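Local coordinates for UDP-N-acetylglucosamine 4,6-dehydratase (Vibrio fischeri, PDB 3PVZ), which binds NAD in a Rossmann-type domain and probably acts as a lyase that dehydrates UDP-N-acetylglucosamine, at residues T133-I138 / G362-D367; G241-M246 / F257-S262; K276-K279 / E284-L287. All coordinates share one frame; numbering follows the deposited sequence.

Contact 1 of 3, residues T133-I138 / G362-D367; sequences TLMRMI and GQMKTD
M135, a selenomethionine, reaches out from helix 131-154 and touches two residues of helix 351-367 with adjacent atoms. Its terminal methyl CE lies 3.8 Å from M364 CB, while its selenium SE rests 3.9 Å from K365 CE. A long, unbranched and polarisable side chain suits this role, since the CA atoms of M135 and K365 are 9.1 Å apart. With CG anti to the backbone N (chi1 178°), the chain leaves its helix directly toward the partner, and bends at chi2 and chi3 then turn the methyl onto M364. The selenium of M364, also a selenomethionine, is itself 4.0 Å from M135 CE. K365 is extended beyond CG; its last methylene, CE, comes beside the selenium while NZ runs on to a salt bridge with D139, one turn beyond M135. W370 also packs on M135, and E102 of the second subunit reaches the same side chain. The contact is apolar helix-helix packing built on one long selenomethionine, at a place where R136 NH1 of helix 131-154 also hydrogen-bonds to A95 O and I68 O of the second subunit. Helix 372-382 packs beside both helices, with I375 and F379 on I138 and L378 on M364.

Contact 2 of 3, residues G241-M246 / F257-S262; sequences GELCLM and FFPKLS
L243 and M246, one turn apart on a helix, meet F257 and P259 on a strand, and apolar packing accounts for most of the contact. L243 divides its two methyls between the strand residues: CD1 sits 3.9 Å from F257 CB, and CD2 lies 4.0 Å from P259 CD. The isobutyl group crosses the proline ring at about a right angle and meets F257 obliquely. The L243 branch stands opposite its own amide nitrogen (chi1 -178°), which swings the methyls over to the strand although the CB bond itself does not aim there. A forked leucine fits well, since one residue can press on two positions of the same strand. The selenomethionine M246 adds a looser touch, its CB being 4.2 Å from F257 CE2.

A second kind of approach involves polar backbone atoms. M246 O comes within 3.6 Å of F257 CE2, meeting the ring obliquely, and CZ is only slightly farther away. L243 CD1 is also 4.1 Å from F258 N, so the leucine covers main chain as well as side chains. No hydrogen bond joins the segments, as expected for a helix laid on a sheet, where each element satisfies its own backbone and apolar groups fill the interface. F258 leaves on the other side of the strand, where its ring meets that of F326.

The axes of helix 241-246 and strand 257-259 approach to 8.7 Å, with an angle of 151° between their directions. Helix 237-250 lies against strand 255-259, which sits between strands 194-198 and 340-344 in the large mixed sheet of the Rossmann-type fold. L340 packs on L243 and M246, while C244 packs on V51 and on I47, an NAD-binding residue, of helix 46-56, the helix that follows the first strand of the nucleotide-binding fold.

Contact 3 of 3, residues K276-K279 / E284-L287; sequences KYLK and EPHL
K279 and E284 cross obliquely at the open edge of the contact, the lysine methylenes lying against one carboxylate oxygen. E284 OE1 is 3.4 Å from K279 CE and 3.6 Å from K279 CD, so the acid meets the aliphatic part of the lysine. K279 is extended beyond CG and carries its ammonium group past the acid: K279 NZ stays 4.3 Å from E284 OE1, too far for a salt bridge, although the opposite charges should still attract weakly. E284 starts out away from the helix, but a bend at chi2 (-65°) folds its carboxylate back toward the lysine. Long, flexible charged residues suit this surface position. The two segments are consecutive elements, helix 270-280 turning after a short connection into strand 284-287, an edge strand of a small parallel sheet that also holds strands 306-312 and 224-227. Deeper in, L278 and P285 run by one another in opposing senses, L278 CD1 lying 4.2 Å from P285 CG. The leucine points its CB toward the strand and is buried, which suits a branched apolar side chain; the compact proline ring offers a rigid apolar surface and has no backbone N-H to donate. W307 and C309 of strand 306-312 also touch L278, C309 packs on P285 as well, and I218 of helix 210-219 meets the leucine.

Overall arrangement
Along the chain, segment 133-138 comes first, contacts 2 and 3 follow one after the other, and segment 362-367 comes last, so contact 1 brackets both. None touches another: centres are 34 Å apart for contacts 1 and 2, 31 Å for contacts 2 and 3, and 44 Å for contacts 1 and 3. Contact 2 is nearest the chain's centre, backing the nine-strand sheet of the Rossmann-type fold. Contact 1 lies across that centre from it, where helix 131-154, which follows strand 115-118 and precedes strand 159-163 in the chain, packs on C-terminal helix 351-367 close to the second subunit. Contact 3 links helix 270-280 to a separate small sheet, away from the NAD-binding residues.

Contact 1 of 3, residues T133-I138 / G362-D367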
loop_
_atom_site.group_PDB
_atom_site.type_symbol
_atom_site.label_atom_id
_atom_site.label_comp_id
_atom_site.label_asym_id
_atom_site.label_seq_id
_atom_site.Cartn_x
_atom_site.Cartn_y
_atom_site.Cartn_z
ATOM N N THR A 133 1.225 9.770 -10.666
ATOM C CA THR A 133 1.989 8.820 -9.876
ATOM C C THR A 133 3.439 9.284 -9.668
ATOM O O THR A 133 3.989 9.137 -8.577
ATOM C CB THR A 133 1.960 7.419 -10.499
ATOM O OG1 THR A 133 0.610 7.064 -10.834
ATOM C CG2 THR A 133 2.485 6.415 -9.521
ATOM N N LEU A 134 4.023 9.896 -10.691
ATOM C CA LEU A 134 5.386 10.403 -10.633
ATOM C C LEU A 134 5.523 11.503 -9.602
ATOM O O LEU A 134 6.519 11.584 -8.910
ATOM C CB LEU A 134 5.766 10.941 -12.012
ATOM C CG LEU A 134 7.201 11.334 -12.370
ATOM C CD1 LEU A 134 8.212 10.252 -11.998
ATOM C CD2 LEU A 134 7.291 11.642 -13.862
HETATM N N MSE A 135 4.531 12.374 -9.519
HETATM C CA MSE A 135 4.551 13.454 -8.531
HETATM C C MSE A 135 4.424 12.841 -7.151
HETATM O O MSE A 135 5.107 13.256 -6.244
HETATM C CB MSE A 135 3.422 14.456 -8.747
HETATM C CG MSE A 135 3.334 15.583 -7.762
HETATM SE SE MSE A 135 4.906 16.665 -7.782
HETATM C CE MSE A 135 4.310 17.923 -9.178
ATOM N N ARG A 136 3.582 11.825 -7.005
ATOM C CA ARG A 136 3.446 11.188 -5.713
ATOM C C ARG A 136 4.766 10.553 -5.252
ATOM O O ARG A 136 5.079 10.552 -4.092
ATOM C CB ARG A 136 2.309 10.147 -5.705
ATOM C CG ARG A 136 2.207 9.480 -4.360
ATOM C CD ARG A 136 1.079 8.492 -4.227
ATOM N NE ARG A 136 1.195 7.843 -2.927
ATOM C CZ ARG A 136 1.003 6.547 -2.689
ATOM N NH1 ARG A 136 0.689 5.700 -3.651
ATOM N NH2 ARG A 136 1.196 6.067 -1.489
HETATM N N MSE A 137 5.503 9.984 -6.183
HETATM C CA MSE A 137 6.765 9.313 -5.905
HETATM C C MSE A 137 7.762 10.344 -5.438
HETATM O O MSE A 137 8.574 10.085 -4.592
HETATM C CB MSE A 137 7.256 8.582 -7.206
HETATM C CG MSE A 137 8.759 8.475 -7.379
HETATM SE SE MSE A 137 9.339 7.581 -9.030
HETATM C CE MSE A 137 9.057 5.820 -8.131
ATOM N N ILE A 138 7.703 11.528 -6.019
ATOM C CA ILE A 138 8.571 12.621 -5.591
ATOM C C ILE A 138 8.192 13.057 -4.167
ATOM O O ILE A 138 9.079 13.341 -3.361
ATOM C CB ILE A 138 8.480 13.834 -6.533
ATOM C CG1 ILE A 138 9.172 13.542 -7.862
ATOM C CG2 ILE A 138 9.109 15.055 -5.890
ATOM C CD1 ILE A 138 8.748 14.511 -8.925
ATOM N N GLY A 362 6.615 22.967 -6.119
ATOM C CA GLY A 362 5.543 23.719 -5.440
ATOM C C GLY A 362 4.605 24.432 -6.436
ATOM O O GLY A 362 3.393 24.423 -6.247
ATOM N N GLN A 363 5.180 25.011 -7.497
ATOM C CA GLN A 363 4.414 25.749 -8.510
ATOM C C GLN A 363 3.635 24.814 -9.422
ATOM O O GLN A 363 2.560 25.159 -9.873
ATOM C CB GLN A 363 5.307 26.683 -9.360
ATOM C CG GLN A 363 4.513 27.729 -10.227
ATOM C CD GLN A 363 3.801 28.837 -9.388
ATOM O OE1 GLN A 363 4.449 29.566 -8.623
ATOM N NE2 GLN A 363 2.471 28.957 -9.541
HETATM N N MSE A 364 4.168 23.644 -9.733
HETATM C CA MSE A 364 3.363 22.676 -10.438
HETATM C C MSE A 364 2.132 22.340 -9.588
HETATM O O MSE A 364 1.032 22.249 -10.094
HETATM C CB MSE A 364 4.163 21.416 -10.739
HETATM C CG MSE A 364 5.192 21.571 -11.845
HETATM SE SE MSE A 364 6.177 19.905 -12.103
HETATM C CE MSE A 364 7.995 20.656 -12.102
ATOM N N LYS A 365 2.321 22.164 -8.290
ATOM C CA LYS A 365 1.202 21.844 -7.398
ATOM C C LYS A 365 0.182 22.982 -7.266
ATOM O O LYS A 365 -0.991 22.737 -7.032
ATOM C CB LYS A 365 1.708 21.468 -6.025
ATOM C CG LYS A 365 2.384 20.104 -5.979
ATOM C CD LYS A 365 2.887 19.849 -4.625
ATOM C CE LYS A 365 3.758 18.606 -4.558
ATOM N NZ LYS A 365 4.145 18.261 -3.131
ATOM N N THR A 366 0.644 24.214 -7.406
ATOM C CA THR A 366 -0.205 25.381 -7.293
ATOM C C THR A 366 -1.039 25.473 -8.543
ATOM O O THR A 366 -2.240 25.701 -8.462
ATOM C CB THR A 366 0.628 26.654 -7.110
ATOM O OG1 THR A 366 1.211 26.633 -5.804
ATOM C CG2 THR A 366 -0.227 27.926 -7.277
ATOM N N ASP A 367 -0.401 25.248 -9.689
ATOM C CA ASP A 367 -1.073 25.299 -10.971
ATOM C C ASP A 367 -2.108 24.179 -11.153
ATOM O O ASP A 367 -2.961 24.253 -12.044
ATOM C CB ASP A 367 -0.039 25.270 -12.108
ATOM C CG ASP A 367 0.968 26.429 -12.027
ATOM O OD1 ASP A 367 0.706 27.407 -11.297
ATOM O OD2 ASP A 367 2.031 26.352 -12.681
#

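Contact 2 of 3, residues G241-M246 / F257-S262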
loop_
_atom_site.group_PDB
_atom_site.type_symbol
_atom_site.label_atom_id
_atom_site.label_comp_id
_atom_site.label_asym_id
_atom_site.label_seq_id
_atom_site.Cartn_x
_atom_site.Cartn_y
_atom_site.Cartn_z
ATOM N N GLY A 241 16.471 -6.738 7.410
ATOM C CA GLY A 241 16.179 -6.137 8.691
ATOM C C GLY A 241 17.419 -5.991 9.519
ATOM O O GLY A 241 17.594 -4.983 10.200
ATOM N N GLU A 242 18.299 -6.981 9.454
ATOM C CA GLU A 242 19.532 -6.923 10.237
ATOM C C GLU A 242 20.473 -5.826 9.746
ATOM O O GLU A 242 21.094 -5.144 10.538
ATOM C CB GLU A 242 20.217 -8.279 10.246
ATOM C CG GLU A 242 19.541 -9.271 11.170
ATOM C CD GLU A 242 20.108 -10.709 11.056
ATOM O OE1 GLU A 242 20.664 -11.082 9.993
ATOM O OE2 GLU A 242 19.960 -11.476 12.036
ATOM N N LEU A 243 20.549 -5.667 8.435
ATOM C CA LEU A 243 21.338 -4.629 7.838
ATOM C C LEU A 243 20.813 -3.229 8.188
ATOM O O LEU A 243 21.606 -2.390 8.542
ATOM C CB LEU A 243 21.371 -4.815 6.314
ATOM C CG LEU A 243 22.196 -3.840 5.496
ATOM C CD1 LEU A 243 23.642 -4.043 5.797
ATOM C CD2 LEU A 243 21.975 -4.110 3.990
ATOM N N CYS A 244 19.494 -2.991 8.079
ATOM C CA CYS A 244 18.891 -1.732 8.586
ATOM C C CYS A 244 19.309 -1.385 10.030
ATOM O O CYS A 244 19.665 -0.253 10.313
ATOM C CB CYS A 244 17.358 -1.806 8.550
ATOM S SG CYS A 244 16.691 -1.769 6.879
ATOM N N LEU A 245 19.229 -2.362 10.929
ATOM C CA LEU A 245 19.451 -2.128 12.348
ATOM C C LEU A 245 20.938 -1.835 12.618
ATOM O O LEU A 245 21.249 -1.018 13.467
ATOM C CB LEU A 245 19.025 -3.321 13.184
ATOM C CG LEU A 245 19.145 -3.241 14.738
ATOM C CD1 LEU A 245 18.289 -2.210 15.345
ATOM C CD2 LEU A 245 18.800 -4.572 15.377
HETATM N N MSE A 246 21.827 -2.527 11.908
HETATM C CA MSE A 246 23.264 -2.322 12.063
HETATM C C MSE A 246 23.641 -0.931 11.588
HETATM O O MSE A 246 24.375 -0.240 12.261
HETATM C CB MSE A 246 24.059 -3.363 11.284
HETATM C CG MSE A 246 24.011 -4.764 11.827
HETATM SE SE MSE A 246 24.828 -4.967 13.546
HETATM C CE MSE A 246 26.635 -4.418 13.102
ATOM N N PHE A 257 25.729 1.280 4.504
ATOM C CA PHE A 257 26.033 -0.124 4.804
ATOM C C PHE A 257 25.551 -0.988 3.645
ATOM O O PHE A 257 24.545 -0.669 3.021
ATOM C CB PHE A 257 25.348 -0.540 6.102
ATOM C CG PHE A 257 26.087 -0.138 7.340
ATOM C CD1 PHE A 257 26.801 1.069 7.408
ATOM C CD2 PHE A 257 26.099 -0.977 8.462
ATOM C CE1 PHE A 257 27.497 1.426 8.558
ATOM C CE2 PHE A 257 26.789 -0.613 9.632
ATOM C CZ PHE A 257 27.483 0.571 9.685
ATOM N N PHE A 258 26.283 -2.053 3.334
ATOM C CA PHE A 258 25.850 -3.026 2.283
ATOM C C PHE A 258 26.459 -4.384 2.522
ATOM O O PHE A 258 27.502 -4.484 3.179
ATOM C CB PHE A 258 26.246 -2.549 0.889
ATOM C CG PHE A 258 27.740 -2.523 0.673
ATOM C CD1 PHE A 258 28.490 -1.431 1.064
ATOM C CD2 PHE A 258 28.402 -3.616 0.096
ATOM C CE1 PHE A 258 29.866 -1.417 0.879
ATOM C CE2 PHE A 258 29.773 -3.592 -0.071
ATOM C CZ PHE A 258 30.497 -2.500 0.315
ATOM N N PRO A 259 25.823 -5.434 1.986
ATOM C CA PRO A 259 26.353 -6.768 2.150
ATOM C C PRO A 259 27.527 -7.036 1.242
ATOM O O PRO A 259 27.464 -6.798 0.019
ATOM C CB PRO A 259 25.161 -7.664 1.802
ATOM C CG PRO A 259 24.404 -6.920 0.851
ATOM C CD PRO A 259 24.538 -5.460 1.289
ATOM N N LYS A 260 28.623 -7.479 1.861
ATOM C CA LYS A 260 29.783 -7.904 1.109
ATOM C C LYS A 260 29.396 -9.120 0.259
ATOM O O LYS A 260 28.545 -9.921 0.649
ATOM C CB LYS A 260 30.948 -8.241 2.026
ATOM C CG LYS A 260 31.578 -7.040 2.707
ATOM C CD LYS A 260 32.470 -7.491 3.864
ATOM C CE LYS A 260 33.570 -6.495 4.170
ATOM N NZ LYS A 260 34.291 -6.930 5.372
ATOM N N LEU A 261 29.984 -9.220 -0.930
ATOM C CA LEU A 261 29.755 -10.379 -1.781
ATOM C C LEU A 261 30.633 -11.452 -1.178
ATOM O O LEU A 261 31.832 -11.377 -1.282
ATOM C CB LEU A 261 30.128 -10.094 -3.236
ATOM C CG LEU A 261 29.514 -8.856 -3.922
ATOM C CD1 LEU A 261 29.938 -8.855 -5.395
ATOM C CD2 LEU A 261 27.981 -8.751 -3.804
ATOM N N SER A 262 30.027 -12.390 -0.466
ATOM C CA SER A 262 30.740 -13.511 0.102
ATOM C C SER A 262 30.686 -14.592 -0.929
ATOM O O SER A 262 29.950 -14.499 -1.913
ATOM C CB SER A 262 30.049 -14.030 1.356
ATOM O OG SER A 262 29.061 -14.995 0.993
#

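Contact 3 of 3, residues K276-K279 / E284-L287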
loop_
_atom_site.group_PDB
_atom_site.type_symbol
_atom_site.label_atom_id
_atom_site.label_comp_id
_atom_site.label_asym_id
_atom_site.label_seq_id
_atom_site.Cartn_x
_atom_site.Cartn_y
_atom_site.Cartn_z
ATOM N N LYS A 276 13.281 -23.961 -8.525
ATOM C CA LYS A 276 13.568 -24.416 -7.157
ATOM C C LYS A 276 12.339 -24.369 -6.272
ATOM O O LYS A 276 12.133 -25.250 -5.436
ATOM C CB LYS A 276 14.657 -23.574 -6.499
ATOM C CG LYS A 276 16.052 -23.994 -6.896
ATOM C CD LYS A 276 17.072 -22.843 -6.725
ATOM C CE LYS A 276 18.305 -23.018 -7.646
ATOM N NZ LYS A 276 19.334 -23.970 -7.113
ATOM N N TYR A 277 11.553 -23.314 -6.459
ATOM C CA TYR A 277 10.426 -23.011 -5.625
ATOM C C TYR A 277 9.254 -23.965 -5.905
ATOM O O TYR A 277 8.617 -24.455 -4.974
ATOM C CB TYR A 277 10.057 -21.553 -5.848
ATOM C CG TYR A 277 8.804 -21.091 -5.170
ATOM C CD1 TYR A 277 8.657 -21.160 -3.797
ATOM C CD2 TYR A 277 7.772 -20.559 -5.909
ATOM C CE1 TYR A 277 7.511 -20.726 -3.183
ATOM C CE2 TYR A 277 6.636 -20.130 -5.316
ATOM C CZ TYR A 277 6.503 -20.209 -3.960
ATOM O OH TYR A 277 5.337 -19.764 -3.421
ATOM N N LEU A 278 9.006 -24.246 -7.181
ATOM C CA LEU A 278 8.010 -25.250 -7.578
ATOM C C LEU A 278 8.376 -26.646 -7.089
ATOM O O LEU A 278 7.516 -27.375 -6.660
ATOM C CB LEU A 278 7.841 -25.271 -9.091
ATOM C CG LEU A 278 7.151 -24.048 -9.672
ATOM C CD1 LEU A 278 7.234 -24.016 -11.193
ATOM C CD2 LEU A 278 5.718 -24.017 -9.212
ATOM N N LYS A 279 9.652 -27.015 -7.130
ATOM C CA LYS A 279 10.076 -28.336 -6.637
ATOM C C LYS A 279 9.914 -28.433 -5.130
ATOM O O LYS A 279 9.510 -29.469 -4.616
ATOM C CB LYS A 279 11.522 -28.632 -7.008
ATOM C CG LYS A 279 11.753 -28.657 -8.500
ATOM C CD LYS A 279 12.927 -29.545 -8.847
ATOM C CE LYS A 279 13.244 -29.521 -10.331
ATOM N NZ LYS A 279 14.639 -29.978 -10.517
ATOM N N GLU A 284 6.537 -30.092 -10.747
ATOM C CA GLU A 284 7.544 -30.101 -11.801
ATOM C C GLU A 284 7.160 -29.052 -12.840
ATOM O O GLU A 284 6.002 -28.991 -13.266
ATOM C CB GLU A 284 7.715 -31.492 -12.436
ATOM C CG GLU A 284 8.720 -32.427 -11.706
ATOM C CD GLU A 284 10.180 -31.940 -11.744
ATOM O OE1 GLU A 284 10.802 -31.847 -10.661
ATOM O OE2 GLU A 284 10.713 -31.664 -12.846
ATOM N N PRO A 285 8.119 -28.191 -13.216
ATOM C CA PRO A 285 7.845 -27.142 -14.186
ATOM C C PRO A 285 7.518 -27.701 -15.571
ATOM O O PRO A 285 8.194 -28.608 -16.027
ATOM C CB PRO A 285 9.163 -26.368 -14.241
ATOM C CG PRO A 285 9.855 -26.701 -13.008
ATOM C CD PRO A 285 9.465 -28.063 -12.641
ATOM N N HIS A 286 6.484 -27.168 -16.215
ATOM C CA HIS A 286 6.218 -27.464 -17.610
ATOM C C HIS A 286 6.548 -26.217 -18.396
ATOM O O HIS A 286 5.896 -25.191 -18.225
ATOM C CB HIS A 286 4.750 -27.842 -17.838
ATOM C CG HIS A 286 4.454 -28.291 -19.241
ATOM N ND1 HIS A 286 4.495 -29.618 -19.627
ATOM C CD2 HIS A 286 4.126 -27.589 -20.352
ATOM C CE1 HIS A 286 4.205 -29.710 -20.912
ATOM N NE2 HIS A 286 3.974 -28.497 -21.377
ATOM N N LEU A 287 7.559 -26.299 -19.252
ATOM C CA LEU A 287 7.946 -25.164 -20.088
ATOM C C LEU A 287 6.935 -24.962 -21.214
ATOM O O LEU A 287 6.795 -25.803 -22.098
ATOM C CB LEU A 287 9.359 -25.353 -20.651
ATOM C CG LEU A 287 10.499 -24.675 -19.873
ATOM C CD1 LEU A 287 11.673 -25.634 -19.632
ATOM C CD2 LEU A 287 10.966 -23.400 -20.596
#